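Local structure of histidine--tRNA ligase (Staphylococcus aureus, 1QE0) at residues Ser138-Val143 against Gly286-Gly291; Leu161-Val166 against Ala233-Val238. The protein catalyses the ATP-dependent attachment of L-histidine to tRNA(His), releasing AMP and diphosphate, and works as a homodimer. All coordinates share one frame; numbering follows the deposited sequence.

Contact 1. Residues Ser138-Val143 against Gly286-Gly291; sequences SVDAEV and GGRYNG
The class II catalytic domain packs helix 137-153 against its large sheet, and here Asp140 of that helix forms a buried salt bridge with Arg288 of strand 280-290. Arg288 NH1 donates to Asp140 OD2 across 2.6 Å, with an N-H...O angle of 152°. The guanidinium reaches OD2 end-on, nearly in line with the CG-OD2 bond. Carboxylate and guanidinium planes are only 17° apart, and OD2 lies in the guanidinium plane, so the pair meets edge-on; a single nitrogen is engaged, since Arg288 NE stays 4.0 Å from Asp140 OD2. The bend at chi3 of Arg288 (69°) swings the guanidinium so that NH1 meets OD2 at its edge. The aliphatic part of the arginine crosses the acid at about a right angle, with Arg288 CD 3.5 Å from Asp140 OD2 and Arg288 CG 3.6 Å from Asp140 OD1. Val139 CB approaches the same guanidinium edge, 4.3 Å from Arg288 NH1. OD1 bonds in turn to Thr265 OG1, which restricts the carboxylate's rotation and leaves both buried oxygens satisfied. The charge of Arg288 would be expected to stabilise the ionised acid. The bridge joins a flanking helix to the mixed, mainly antiparallel sheet that characterises the class II aminoacyl-tRNA synthetase catalytic domain.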
ATOM      1  N   SER A 138       5.211   2.722 -28.214  1.00 10.80           N
ATOM      2  CA  SER A 138       4.098   3.354 -27.548  1.00  9.38           C
ATOM      3  C   SER A 138       3.960   2.880 -26.117  1.00  9.48           C
ATOM      4  O   SER A 138       3.407   3.600 -25.299  1.00 13.76           O
ATOM      5  CB  SER A 138       2.813   3.106 -28.305  1.00  7.30           C
ATOM      6  OG  SER A 138       2.578   1.717 -28.388  1.00 17.94           O
ATOM      7  N   VAL A 139       4.446   1.680 -25.802  1.00  6.92           N
ATOM      8  CA  VAL A 139       4.365   1.159 -24.419  1.00  9.45           C
ATOM      9  C   VAL A 139       5.381   1.890 -23.554  1.00  9.55           C
ATOM     10  O   VAL A 139       5.087   2.319 -22.440  1.00  8.59           O
ATOM     11  CB  VAL A 139       4.692  -0.343 -24.310  1.00  7.54           C
ATOM     12  CG1 VAL A 139       4.456  -0.801 -22.888  1.00 10.23           C
ATOM     13  CG2 VAL A 139       3.835  -1.136 -25.251  1.00 10.57           C
ATOM     14  N   ASP A 140       6.593   1.983 -24.089  1.00  9.42           N
ATOM     15  CA  ASP A 140       7.695   2.676 -23.460  1.00  7.69           C
ATOM     16  C   ASP A 140       7.228   4.074 -23.135  1.00  8.03           C
ATOM     17  O   ASP A 140       7.320   4.511 -21.987  1.00 12.10           O
ATOM     18  CB  ASP A 140       8.861   2.773 -24.436  1.00 11.08           C
ATOM     19  CG  ASP A 140       9.621   1.489 -24.554  1.00 12.85           C
ATOM     20  OD1 ASP A 140      10.858   1.554 -24.523  1.00 15.81           O
ATOM     21  OD2 ASP A 140       8.997   0.418 -24.660  1.00 14.92           O
ATOM     22  N   ALA A 141       6.708   4.776 -24.138  1.00  5.54           N
ATOM     23  CA  ALA A 141       6.218   6.129 -23.915  1.00  8.80           C
ATOM     24  C   ALA A 141       5.216   6.136 -22.754  1.00 10.90           C
ATOM     25  O   ALA A 141       5.318   6.984 -21.870  1.00 13.07           O
ATOM     26  CB  ALA A 141       5.595   6.709 -25.175  1.00  4.41           C
ATOM     27  N   GLU A 142       4.314   5.153 -22.704  1.00  9.37           N
ATOM     28  CA  GLU A 142       3.325   5.101 -21.619  1.00 10.60           C
ATOM     29  C   GLU A 142       3.967   5.010 -20.242  1.00 11.73           C
ATOM     30  O   GLU A 142       3.484   5.672 -19.300  1.00  8.04           O
ATOM     31  CB  GLU A 142       2.367   3.927 -21.775  1.00 11.93           C
ATOM     32  CG  GLU A 142       1.409   3.786 -20.613  1.00 10.28           C
ATOM     33  CD  GLU A 142       0.637   2.492 -20.666  1.00 13.91           C
ATOM     34  OE1 GLU A 142       1.125   1.504 -20.073  1.00 18.80           O
ATOM     35  OE2 GLU A 142      -0.447   2.463 -21.293  1.00  8.80           O
ATOM     36  N   VAL A 143       5.033   4.202 -20.112  1.00  7.15           N
ATOM     37  CA  VAL A 143       5.669   4.104 -18.823  1.00  4.49           C
ATOM     38  C   VAL A 143       6.492   5.319 -18.506  1.00  7.40           C
ATOM     39  O   VAL A 143       6.627   5.659 -17.331  1.00 11.22           O
ATOM     40  CB  VAL A 143       6.479   2.835 -18.587  1.00  2.72           C
ATOM     41  CG1 VAL A 143       5.914   1.653 -19.352  1.00  2.00           C
ATOM     42  CG2 VAL A 143       7.917   3.064 -18.806  1.00  2.00           C
ATOM     43  N   GLY A 286      14.658   2.773 -14.532  1.00 14.62           N
ATOM     44  CA  GLY A 286      14.163   1.551 -15.139  1.00 11.13           C
ATOM     45  C   GLY A 286      14.464   1.433 -16.620  1.00  9.41           C
ATOM     46  O   GLY A 286      15.320   2.137 -17.129  1.00  4.49           O
ATOM     47  N   GLY A 287      13.760   0.532 -17.309  1.00 17.31           N
ATOM     48  CA  GLY A 287      13.970   0.301 -18.744  1.00 17.68           C
ATOM     49  C   GLY A 287      13.448  -1.045 -19.255  1.00 18.40           C
ATOM     50  O   GLY A 287      12.890  -1.816 -18.460  1.00 22.46           O
ATOM     51  N   ARG A 288      13.615  -1.342 -20.552  1.00 17.92           N
ATOM     52  CA  ARG A 288      13.144  -2.619 -21.145  1.00 14.83           C
ATOM     53  C   ARG A 288      14.128  -3.737 -20.900  1.00 16.27           C
ATOM     54  O   ARG A 288      15.303  -3.500 -20.617  1.00 19.88           O
ATOM     55  CB  ARG A 288      12.983  -2.551 -22.668  1.00  8.36           C
ATOM     56  CG  ARG A 288      11.951  -1.595 -23.200  1.00 15.11           C
ATOM     57  CD  ARG A 288      11.440  -2.020 -24.575  1.00 14.63           C
ATOM     58  NE  ARG A 288      10.650  -3.232 -24.456  1.00 15.87           N
ATOM     59  CZ  ARG A 288       9.331  -3.271 -24.300  1.00 13.91           C
ATOM     60  NH1 ARG A 288       8.606  -2.172 -24.278  1.00 10.59           N
ATOM     61  NH2 ARG A 288       8.766  -4.409 -23.971  1.00 19.89           N
ATOM     62  N   TYR A 289      13.678  -4.959 -21.131  1.00 16.73           N
ATOM     63  CA  TYR A 289      14.531  -6.108 -20.966  1.00 18.03           C
ATOM     64  C   TYR A 289      14.078  -7.264 -21.861  1.00 22.71           C
ATOM     65  O   TYR A 289      12.909  -7.334 -22.241  1.00 23.83           O
ATOM     66  CB  TYR A 289      14.559  -6.537 -19.493  1.00 15.69           C
ATOM     67  CG  TYR A 289      13.202  -6.659 -18.810  1.00 20.06           C
ATOM     68  CD1 TYR A 289      12.453  -7.829 -18.879  1.00 23.63           C
ATOM     69  CD2 TYR A 289      12.665  -5.591 -18.098  1.00 19.03           C
ATOM     70  CE1 TYR A 289      11.207  -7.924 -18.261  1.00 21.65           C
ATOM     71  CE2 TYR A 289      11.429  -5.679 -17.479  1.00 18.99           C
ATOM     72  CZ  TYR A 289      10.708  -6.840 -17.565  1.00 20.63           C
ATOM     73  OH  TYR A 289       9.476  -6.905 -16.962  1.00 21.95           O
ATOM     74  N   ASN A 290      15.028  -8.042 -22.371  1.00 25.00           N
ATOM     75  CA  ASN A 290      14.676  -9.251 -23.111  1.00 27.30           C
ATOM     76  C   ASN A 290      15.701 -10.307 -22.759  1.00 25.02           C
ATOM     77  O   ASN A 290      16.808 -10.300 -23.259  1.00 24.92           O
ATOM     78  CB  ASN A 290      14.564  -9.090 -24.629  1.00 35.08           C
ATOM     79  CG  ASN A 290      13.934 -10.348 -25.300  1.00 44.95           C
ATOM     80  OD1 ASN A 290      12.873 -10.272 -25.932  1.00 49.56           O
ATOM     81  ND2 ASN A 290      14.571 -11.513 -25.119  1.00 46.76           N
ATOM     82  N   GLY A 291      15.304 -11.216 -21.880  1.00 25.87           N
ATOM     83  CA  GLY A 291      16.188 -12.265 -21.422  1.00 27.36           C
ATOM     84  C   GLY A 291      16.009 -12.521 -19.933  1.00 29.61           C
ATOM     85  O   GLY A 291      16.468 -13.540 -19.429  1.00 33.61           O
TER

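Contact 2. Residues Leu161-Val166 against Ala233-Val238; sequences LVINSV and AYYEQV
Tyr235 lies against Ser165 and Ile163 where helix 231-245 covers strand 159-165, and it carries nearly all of this contact. The segment axes pass 9.3 Å apart at closest approach, with N-to-C directions 160° apart, so helix and strand run almost antiparallel. Along the helix, Tyr234 comes first, and its ring stacks on His264. Tyr235 follows, with CG anti to the backbone N (chi1 -180°), a setting that sends the ring out from the helix and over the strand. Ser165 CB covers one face of the ring: it lies 4.1 Å from the Tyr235 ring centroid, 25° off the normal, which meets the geometry of a CH-pi contact, and 3.8 Å from Tyr235 CG, so the overlap is displaced from the centre toward the rim. Farther out, Ile163 CD1 touches Tyr235 CE2 at 3.8 Å, and Ile163 CG1 lies 3.9 Å from Tyr235 OH. The phenol also passes the strand backbone, with Tyr235 OH 4.1 Å from Asn164 CA. The polar ends are served from outside the pair: Tyr235 OH bonds to Glu251 OE1, and Ser165 OG to Gly167 N. One turn later the CB of Val238 is again directed toward the strand, and its CG2 sits in plane at the edge of the Tyr234 ring. With Val238 packed on Leu144 of helix 137-153 and on Thr265, and Ile163 on Phe267, helix 231-245 lies beside helix 137-153, over a strand that pairs in parallel with strand 250-251 and antiparallel with strand 265-272.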
ATOM      1  N   LEU A 161      14.185  14.098 -16.689  1.00 19.47           N
ATOM      2  CA  LEU A 161      14.135  12.745 -17.252  1.00 19.00           C
ATOM      3  C   LEU A 161      15.317  12.540 -18.189  1.00 14.24           C
ATOM      4  O   LEU A 161      15.543  13.317 -19.090  1.00 14.10           O
ATOM      5  CB  LEU A 161      12.787  12.521 -17.974  1.00 19.95           C
ATOM      6  CG  LEU A 161      12.344  11.255 -18.730  1.00 20.09           C
ATOM      7  CD1 LEU A 161      13.432  10.229 -18.770  1.00 28.36           C
ATOM      8  CD2 LEU A 161      11.111  10.661 -18.105  1.00 20.93           C
ATOM      9  N   VAL A 162      16.049  11.467 -17.961  1.00 12.24           N
ATOM     10  CA  VAL A 162      17.216  11.126 -18.726  1.00  9.64           C
ATOM     11  C   VAL A 162      17.018   9.731 -19.304  1.00 14.56           C
ATOM     12  O   VAL A 162      16.759   8.779 -18.567  1.00 17.38           O
ATOM     13  CB  VAL A 162      18.423  11.142 -17.807  1.00  7.87           C
ATOM     14  CG1 VAL A 162      19.663  10.788 -18.554  1.00  9.10           C
ATOM     15  CG2 VAL A 162      18.547  12.498 -17.150  1.00  2.60           C
ATOM     16  N   ILE A 163      17.143   9.615 -20.628  1.00 18.59           N
ATOM     17  CA  ILE A 163      16.956   8.347 -21.344  1.00 13.74           C
ATOM     18  C   ILE A 163      18.156   7.986 -22.217  1.00 14.57           C
ATOM     19  O   ILE A 163      19.022   8.806 -22.462  1.00 17.05           O
ATOM     20  CB  ILE A 163      15.731   8.409 -22.258  1.00  7.07           C
ATOM     21  CG1 ILE A 163      15.967   9.415 -23.358  1.00  3.25           C
ATOM     22  CG2 ILE A 163      14.493   8.847 -21.487  1.00  5.04           C
ATOM     23  CD1 ILE A 163      14.812   9.499 -24.320  1.00  2.14           C
ATOM     24  N   ASN A 164      18.184   6.748 -22.683  1.00 16.65           N
ATOM     25  CA  ASN A 164      19.234   6.223 -23.537  1.00 17.30           C
ATOM     26  C   ASN A 164      18.716   4.885 -24.092  1.00 19.84           C
ATOM     27  O   ASN A 164      17.679   4.367 -23.668  1.00 18.05           O
ATOM     28  CB  ASN A 164      20.548   5.991 -22.754  1.00 20.86           C
ATOM     29  CG  ASN A 164      21.698   5.478 -23.663  1.00 22.75           C
ATOM     30  OD1 ASN A 164      22.556   4.658 -23.275  1.00 16.07           O
ATOM     31  ND2 ASN A 164      21.677   5.941 -24.901  1.00 22.53           N
ATOM     32  N   SER A 165      19.427   4.332 -25.060  1.00 22.58           N
ATOM     33  CA  SER A 165      19.036   3.076 -25.629  1.00 21.18           C
ATOM     34  C   SER A 165      20.256   2.244 -25.827  1.00 23.07           C
ATOM     35  O   SER A 165      21.241   2.716 -26.360  1.00 24.99           O
ATOM     36  CB  SER A 165      18.409   3.282 -26.975  1.00 18.03           C
ATOM     37  OG  SER A 165      18.155   2.010 -27.548  1.00 31.99           O
ATOM     38  N   VAL A 166      20.168   0.985 -25.448  1.00 25.06           N
ATOM     39  CA  VAL A 166      21.275   0.079 -25.610  1.00 27.42           C
ATOM     40  C   VAL A 166      20.951  -0.910 -26.733  1.00 27.95           C
ATOM     41  O   VAL A 166      21.464  -2.027 -26.772  1.00 32.52           O
ATOM     42  CB  VAL A 166      21.583  -0.613 -24.271  1.00 30.41           C
ATOM     43  CG1 VAL A 166      22.314   0.365 -23.344  1.00 34.07           C
ATOM     44  CG2 VAL A 166      20.293  -1.036 -23.604  1.00 28.43           C
ATOM     45  N   ALA A 233      15.399   3.141 -34.647  1.00 24.45           N
ATOM     46  CA  ALA A 233      14.088   3.678 -34.998  1.00 19.75           C
ATOM     47  C   ALA A 233      13.126   3.478 -33.859  1.00 19.58           C
ATOM     48  O   ALA A 233      12.132   4.192 -33.756  1.00 20.69           O
ATOM     49  CB  ALA A 233      13.561   3.031 -36.223  1.00 15.14           C
ATOM     50  N   TYR A 234      13.369   2.457 -33.042  1.00 20.54           N
ATOM     51  CA  TYR A 234      12.519   2.226 -31.877  1.00 20.02           C
ATOM     52  C   TYR A 234      12.779   3.445 -30.989  1.00 18.98           C
ATOM     53  O   TYR A 234      11.854   4.191 -30.645  1.00 18.80           O
ATOM     54  CB  TYR A 234      12.938   0.948 -31.153  1.00 19.31           C
ATOM     55  CG  TYR A 234      12.010   0.499 -30.045  1.00 21.63           C
ATOM     56  CD1 TYR A 234      11.605   1.367 -29.024  1.00 21.42           C
ATOM     57  CD2 TYR A 234      11.555  -0.798 -30.009  1.00 23.02           C
ATOM     58  CE1 TYR A 234      10.772   0.936 -28.007  1.00 20.21           C
ATOM     59  CE2 TYR A 234      10.718  -1.229 -28.997  1.00 27.16           C
ATOM     60  CZ  TYR A 234      10.327  -0.368 -28.008  1.00 20.70           C
ATOM     61  OH  TYR A 234       9.451  -0.837 -27.062  1.00 25.27           O
ATOM     62  N   TYR A 235      14.062   3.679 -30.714  1.00 16.48           N
ATOM     63  CA  TYR A 235      14.504   4.781 -29.890  1.00 15.27           C
ATOM     64  C   TYR A 235      14.008   6.096 -30.445  1.00 15.96           C
ATOM     65  O   TYR A 235      13.574   6.968 -29.684  1.00 18.37           O
ATOM     66  CB  TYR A 235      16.028   4.795 -29.774  1.00 13.98           C
ATOM     67  CG  TYR A 235      16.574   5.928 -28.915  1.00 18.49           C
ATOM     68  CD1 TYR A 235      17.654   6.698 -29.345  1.00 16.39           C
ATOM     69  CD2 TYR A 235      16.014   6.226 -27.662  1.00 22.25           C
ATOM     70  CE1 TYR A 235      18.167   7.720 -28.561  1.00 11.99           C
ATOM     71  CE2 TYR A 235      16.530   7.249 -26.873  1.00 14.50           C
ATOM     72  CZ  TYR A 235      17.603   7.977 -27.327  1.00 12.48           C
ATOM     73  OH  TYR A 235      18.158   8.910 -26.497  1.00 16.97           O
ATOM     74  N   GLU A 236      14.067   6.256 -31.761  1.00 16.07           N
ATOM     75  CA  GLU A 236      13.595   7.508 -32.338  1.00 18.39           C
ATOM     76  C   GLU A 236      12.094   7.634 -32.164  1.00 18.56           C
ATOM     77  O   GLU A 236      11.586   8.739 -32.099  1.00 19.83           O
ATOM     78  CB  GLU A 236      13.944   7.673 -33.827  1.00 21.97           C
ATOM     79  CG  GLU A 236      15.421   7.574 -34.244  1.00 31.61           C
ATOM     80  CD  GLU A 236      16.414   8.438 -33.460  1.00 38.51           C
ATOM     81  OE1 GLU A 236      17.370   7.850 -32.875  1.00 37.75           O
ATOM     82  OE2 GLU A 236      16.270   9.690 -33.474  1.00 37.03           O
ATOM     83  N   GLN A 237      11.374   6.513 -32.136  1.00 20.14           N
ATOM     84  CA  GLN A 237       9.927   6.553 -31.945  1.00 18.20           C
ATOM     85  C   GLN A 237       9.606   6.899 -30.498  1.00 18.44           C
ATOM     86  O   GLN A 237       8.712   7.715 -30.244  1.00 16.44           O
ATOM     87  CB  GLN A 237       9.283   5.227 -32.312  1.00 22.55           C
ATOM     88  CG  GLN A 237       7.762   5.296 -32.309  1.00 27.53           C
ATOM     89  CD  GLN A 237       7.247   6.497 -33.083  1.00 28.98           C
ATOM     90  OE1 GLN A 237       6.426   7.271 -32.591  1.00 27.85           O
ATOM     91  NE2 GLN A 237       7.754   6.675 -34.295  1.00 35.44           N
ATOM     92  N   VAL A 238      10.326   6.280 -29.554  1.00 15.09           N
ATOM     93  CA  VAL A 238      10.141   6.581 -28.135  1.00 13.41           C
ATOM     94  C   VAL A 238      10.273   8.100 -27.956  1.00 14.89           C
ATOM     95  O   VAL A 238       9.337   8.755 -27.490  1.00 18.49           O
ATOM     96  CB  VAL A 238      11.169   5.852 -27.268  1.00  7.03           C
ATOM     97  CG1 VAL A 238      11.094   6.331 -25.827  1.00  2.00           C
ATOM     98  CG2 VAL A 238      10.918   4.343 -27.353  1.00  7.47           C
TER

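Both contacts are buried, their centres about 10 Å apart, and both set a helix on the same large sheet. Their chemistry differs: contact 1 relies on one charged pair and buries 110 Å², whereas contact 2 relies on apolar and CH-pi packing round one tyrosine and buries 198 Å². Along the chain, contact 2 is nested inside the loop that contact 1 closes. They meet directly through Tyr234, whose OH lies 2.7 Å from Asp140 OD2, a probable hydrogen bond, and through Val238 CG2, 3.9 Å from Asp140 CB. The helix that supplies Tyr235 to strand 159-165 thus also supplies, one residue earlier, a hydroxyl to the acid of contact 1.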